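Local coordinates for polyphosphate kinase (Porphyromonas gingivalis, PDB 2O8R), which probably catalyses the reversible transfer of the terminal phosphate of ATP onto a growing polyphosphate chain, with magnesium as cofactor, at residues T32-K40 and L309-T319. The protein carries 3 engineered substitutions. Numbering follows the deposited sequence.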
loop_
_atom_site.group_PDB
_atom_site.type_symbol
_atom_site.label_atom_id
_atom_site.label_comp_id
_atom_site.label_asym_id
_atom_site.label_seq_id
_atom_site.Cartn_x
_atom_site.Cartn_y
_atom_site.Cartn_z
ATOM N N THR A 32 1.606 -7.572 34.558
ATOM C CA THR A 32 0.751 -8.756 34.484
ATOM C C THR A 32 0.410 -9.099 33.050
ATOM O O THR A 32 -0.245 -10.106 32.796
ATOM C CB THR A 32 -0.557 -8.573 35.237
ATOM O OG1 THR A 32 -1.398 -7.658 34.516
ATOM C CG2 THR A 32 -0.289 -8.051 36.639
ATOM N N LEU A 33 0.848 -8.255 32.123
ATOM C CA LEU A 33 0.528 -8.405 30.709
ATOM C C LEU A 33 1.681 -9.039 29.953
ATOM O O LEU A 33 2.845 -8.754 30.246
ATOM C CB LEU A 33 0.215 -7.041 30.099
ATOM C CG LEU A 33 -0.969 -6.294 30.702
ATOM C CD1 LEU A 33 -1.187 -5.048 29.912
ATOM C CD2 LEU A 33 -2.247 -7.148 30.717
ATOM N N PRO A 34 1.362 -9.918 28.984
ATOM C CA PRO A 34 2.331 -10.525 28.077
ATOM C C PRO A 34 3.162 -9.448 27.427
ATOM O O PRO A 34 2.585 -8.457 26.979
ATOM C CB PRO A 34 1.440 -11.199 27.040
ATOM C CG PRO A 34 0.231 -11.548 27.789
ATOM C CD PRO A 34 0.002 -10.421 28.730
ATOM N N VAL A 35 4.491 -9.627 27.382
ATOM C CA VAL A 35 5.404 -8.521 26.989
ATOM C C VAL A 35 4.999 -7.773 25.744
ATOM O O VAL A 35 5.022 -6.543 25.737
ATOM C CB VAL A 35 6.877 -8.922 26.713
ATOM C CG1 VAL A 35 7.772 -8.434 27.807
ATOM C CG2 VAL A 35 7.050 -10.418 26.368
ATOM N N TYR A 36 4.647 -8.509 24.688
ATOM C CA TYR A 36 4.375 -7.855 23.430
ATOM C C TYR A 36 3.159 -6.942 23.501
ATOM O O TYR A 36 3.096 -5.941 22.794
ATOM C CB TYR A 36 4.376 -8.843 22.258
ATOM C CG TYR A 36 5.800 -9.138 21.825
ATOM C CD1 TYR A 36 6.535 -10.177 22.401
ATOM C CD2 TYR A 36 6.431 -8.339 20.874
ATOM C CE1 TYR A 36 7.849 -10.419 22.020
ATOM C CE2 TYR A 36 7.731 -8.578 20.484
ATOM C CZ TYR A 36 8.436 -9.607 21.063
ATOM O OH TYR A 36 9.727 -9.811 20.669
ATOM N N ASP A 37 2.238 -7.245 24.417
ATOM C CA ASP A 37 1.125 -6.339 24.703
ATOM C C ASP A 37 1.638 -5.001 25.189
ATOM O O ASP A 37 1.168 -3.960 24.743
ATOM C CB ASP A 37 0.176 -6.920 25.753
ATOM C CG ASP A 37 -0.505 -8.186 25.289
ATOM O OD1 ASP A 37 -0.305 -8.614 24.122
ATOM O OD2 ASP A 37 -1.247 -8.753 26.109
ATOM N N ARG A 38 2.608 -5.044 26.097
ATOM C CA ARG A 38 3.180 -3.838 26.664
ATOM C C ARG A 38 3.994 -3.069 25.631
ATOM O O ARG A 38 3.860 -1.847 25.512
ATOM C CB ARG A 38 4.036 -4.185 27.873
ATOM C CG ARG A 38 3.259 -4.905 28.951
ATOM C CD ARG A 38 4.136 -5.142 30.137
ATOM N NE ARG A 38 4.533 -6.534 30.267
ATOM C CZ ARG A 38 5.514 -6.957 31.056
ATOM N NH1 ARG A 38 6.218 -6.093 31.773
ATOM N NH2 ARG A 38 5.810 -8.244 31.107
ATOM N N ILE A 39 4.816 -3.790 24.877
ATOM C CA ILE A 39 5.616 -3.207 23.798
ATOM C C ILE A 39 4.761 -2.430 22.783
ATOM O O ILE A 39 5.124 -1.305 22.384
ATOM C CB ILE A 39 6.439 -4.293 23.073
ATOM C CG1 ILE A 39 7.514 -4.851 24.021
ATOM C CG2 ILE A 39 7.040 -3.742 21.768
ATOM C CD1 ILE A 39 8.639 -5.590 23.332
ATOM N N LYS A 40 3.634 -3.035 22.386
ATOM C CA LYS A 40 2.620 -2.372 21.557
ATOM C C LYS A 40 2.187 -1.041 22.150
ATOM O O LYS A 40 2.091 -0.051 21.431
ATOM C CB LYS A 40 1.389 -3.260 21.361
ATOM C CG LYS A 40 1.211 -3.826 19.953
ATOM C CD LYS A 40 2.400 -4.653 19.486
ATOM C CE LYS A 40 2.472 -4.640 17.973
ATOM N NZ LYS A 40 3.744 -5.238 17.506
ATOM N N LEU A 309 9.008 -4.612 16.253
ATOM C CA LEU A 309 9.895 -5.586 16.865
ATOM C C LEU A 309 9.245 -6.938 16.720
ATOM O O LEU A 309 8.122 -7.132 17.162
ATOM C CB LEU A 309 10.121 -5.289 18.339
ATOM C CG LEU A 309 11.154 -6.202 18.996
ATOM C CD1 LEU A 309 12.528 -5.987 18.350
ATOM C CD2 LEU A 309 11.202 -5.964 20.503
ATOM N N PRO A 310 9.932 -7.864 16.055
ATOM C CA PRO A 310 9.362 -9.182 15.834
ATOM C C PRO A 310 9.231 -9.966 17.125
ATOM O O PRO A 310 10.090 -9.843 17.993
ATOM C CB PRO A 310 10.392 -9.863 14.926
ATOM C CG PRO A 310 11.260 -8.780 14.408
ATOM C CD PRO A 310 11.266 -7.729 15.452
ATOM N N ASN A 311 8.148 -10.732 17.249
ATOM C CA ASN A 311 8.023 -11.758 18.274
ATOM C C ASN A 311 8.263 -13.118 17.638
ATOM O O ASN A 311 7.334 -13.703 17.076
ATOM C CB ASN A 311 6.630 -11.724 18.896
ATOM C CG ASN A 311 6.379 -12.870 19.883
ATOM O OD1 ASN A 311 7.266 -13.670 20.204
ATOM N ND2 ASN A 311 5.154 -12.942 20.375
ATOM N N PRO A 312 9.499 -13.645 17.752
ATOM C CA PRO A 312 9.851 -14.943 17.201
ATOM C C PRO A 312 9.203 -16.123 17.924
ATOM O O PRO A 312 9.481 -17.265 17.574
ATOM C CB PRO A 312 11.360 -15.000 17.400
ATOM C CG PRO A 312 11.591 -14.183 18.588
ATOM C CD PRO A 312 10.646 -13.036 18.442
ATOM N N PHE A 313 8.358 -15.871 18.917
ATOM C CA PHE A 313 7.612 -16.961 19.530
ATOM C C PHE A 313 6.149 -16.940 19.147
ATOM O O PHE A 313 5.271 -17.057 19.988
ATOM C CB PHE A 313 7.833 -16.996 21.029
ATOM C CG PHE A 313 9.239 -17.315 21.387
ATOM C CD1 PHE A 313 9.751 -18.578 21.143
ATOM C CD2 PHE A 313 10.076 -16.347 21.902
ATOM C CE1 PHE A 313 11.057 -18.879 21.439
ATOM C CE2 PHE A 313 11.386 -16.644 22.208
ATOM C CZ PHE A 313 11.878 -17.910 21.973
ATOM N N ALA A 314 5.928 -16.821 17.842
ATOM C CA ALA A 314 4.612 -16.821 17.215
ATOM C C ALA A 314 3.513 -16.358 18.158
ATOM O O ALA A 314 3.565 -15.194 18.560
ATOM C CB ALA A 314 4.314 -18.157 16.540
ATOM N N PRO A 315 2.561 -17.247 18.565
ATOM C CA PRO A 315 1.384 -16.723 19.277
ATOM C C PRO A 315 1.594 -16.558 20.782
ATOM O O PRO A 315 0.725 -16.048 21.477
ATOM C CB PRO A 315 0.304 -17.777 19.004
ATOM C CG PRO A 315 1.017 -18.979 18.439
ATOM C CD PRO A 315 2.491 -18.713 18.473
ATOM N N ARG A 316 2.750 -16.979 21.264
ATOM C CA ARG A 316 3.106 -16.876 22.665
ATOM C C ARG A 316 3.607 -15.460 22.913
ATOM O O ARG A 316 3.798 -14.699 21.966
ATOM C CB ARG A 316 4.189 -17.911 22.980
ATOM C CG ARG A 316 3.948 -18.704 24.245
ATOM C CD ARG A 316 4.627 -20.069 24.174
ATOM N NE ARG A 316 5.979 -19.995 23.624
ATOM C CZ ARG A 316 7.050 -19.565 24.292
ATOM N NH1 ARG A 316 6.943 -19.150 25.553
ATOM N NH2 ARG A 316 8.236 -19.538 23.692
ATOM N N LEU A 317 3.796 -15.104 24.181
ATOM C CA LEU A 317 4.184 -13.730 24.596
ATOM C C LEU A 317 3.196 -12.583 24.222
ATOM O O LEU A 317 3.573 -11.407 24.239
ATOM C CB LEU A 317 5.627 -13.398 24.141
ATOM C CG LEU A 317 6.745 -14.420 24.392
ATOM C CD1 LEU A 317 8.172 -13.902 24.032
ATOM C CD2 LEU A 317 6.692 -14.881 25.825
ATOM N N GLU A 318 1.940 -12.923 23.920
ATOM C CA GLU A 318 0.924 -11.952 23.469
ATOM C C GLU A 318 -0.505 -12.482 23.662
ATOM O O GLU A 318 -0.792 -13.620 23.307
ATOM C CB GLU A 318 1.144 -11.606 21.998
ATOM C CG GLU A 318 1.023 -12.802 21.050
ATOM C CD GLU A 318 1.343 -12.462 19.610
ATOM O OE1 GLU A 318 2.131 -11.513 19.371
ATOM O OE2 GLU A 318 0.812 -13.163 18.718
ATOM N N THR A 319 -1.402 -11.668 24.212
ATOM C CA THR A 319 -2.764 -12.141 24.481
ATOM C C THR A 319 -3.433 -12.553 23.199
ATOM O O THR A 319 -3.471 -11.793 22.235
ATOM C CB THR A 319 -3.655 -11.095 25.172
ATOM O OG1 THR A 319 -3.416 -9.827 24.567
ATOM C CG2 THR A 319 -3.322 -11.016 26.673
#
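The ring of Y36 lies flat on the side chain of N311, its plane only 4° from that of the amide. CB of N311 sits 3.5 Å from the Y36 ring centroid, a CH-pi contact over the face, while CG and ND2 reach out above CD1 and CE1. With CG anti to the backbone N (chi1 174°), the amide is carried out over the ring, and its rotation is set from within the loop: ND2 donates to R316 O at 2.7 Å, nearly in the amide plane, and OD1 takes the backbone N of F313 to close an Asx turn. I39 CD1 lies off-centre over the opposite ring face, and the Y36 hydroxyl makes a weak hydrogen bond to P310 O.

Y36 N, in the first turn of helix 35-63 where no earlier helical carbonyl is there to accept it, gives its hydrogen bond to L317 O (3.1 Å), and that oxygen also lies in the plane of the ring at its edge. At the next residue, the carboxylate of D37 grips T319 twice: OD1 takes the backbone N of T319 (3.2 Å) with its syn lone pair, and OD2 meets T319 OG1 at 2.9 Å, 34° out of the carboxylate plane. CB of L317 packs on CD1 of Y36 (3.8 Å), and its side chain touches I115 of strand 115-118.

Together these bonds clasp the loop that runs from strand 294-297 to helix 328-331 across the first turn of helix 35-63, among the N-terminal helices of this PPK1-family kinase: a loop carbonyl accepts a first-turn backbone N-H, and an Asx turn holds the amide that stacks on Y36.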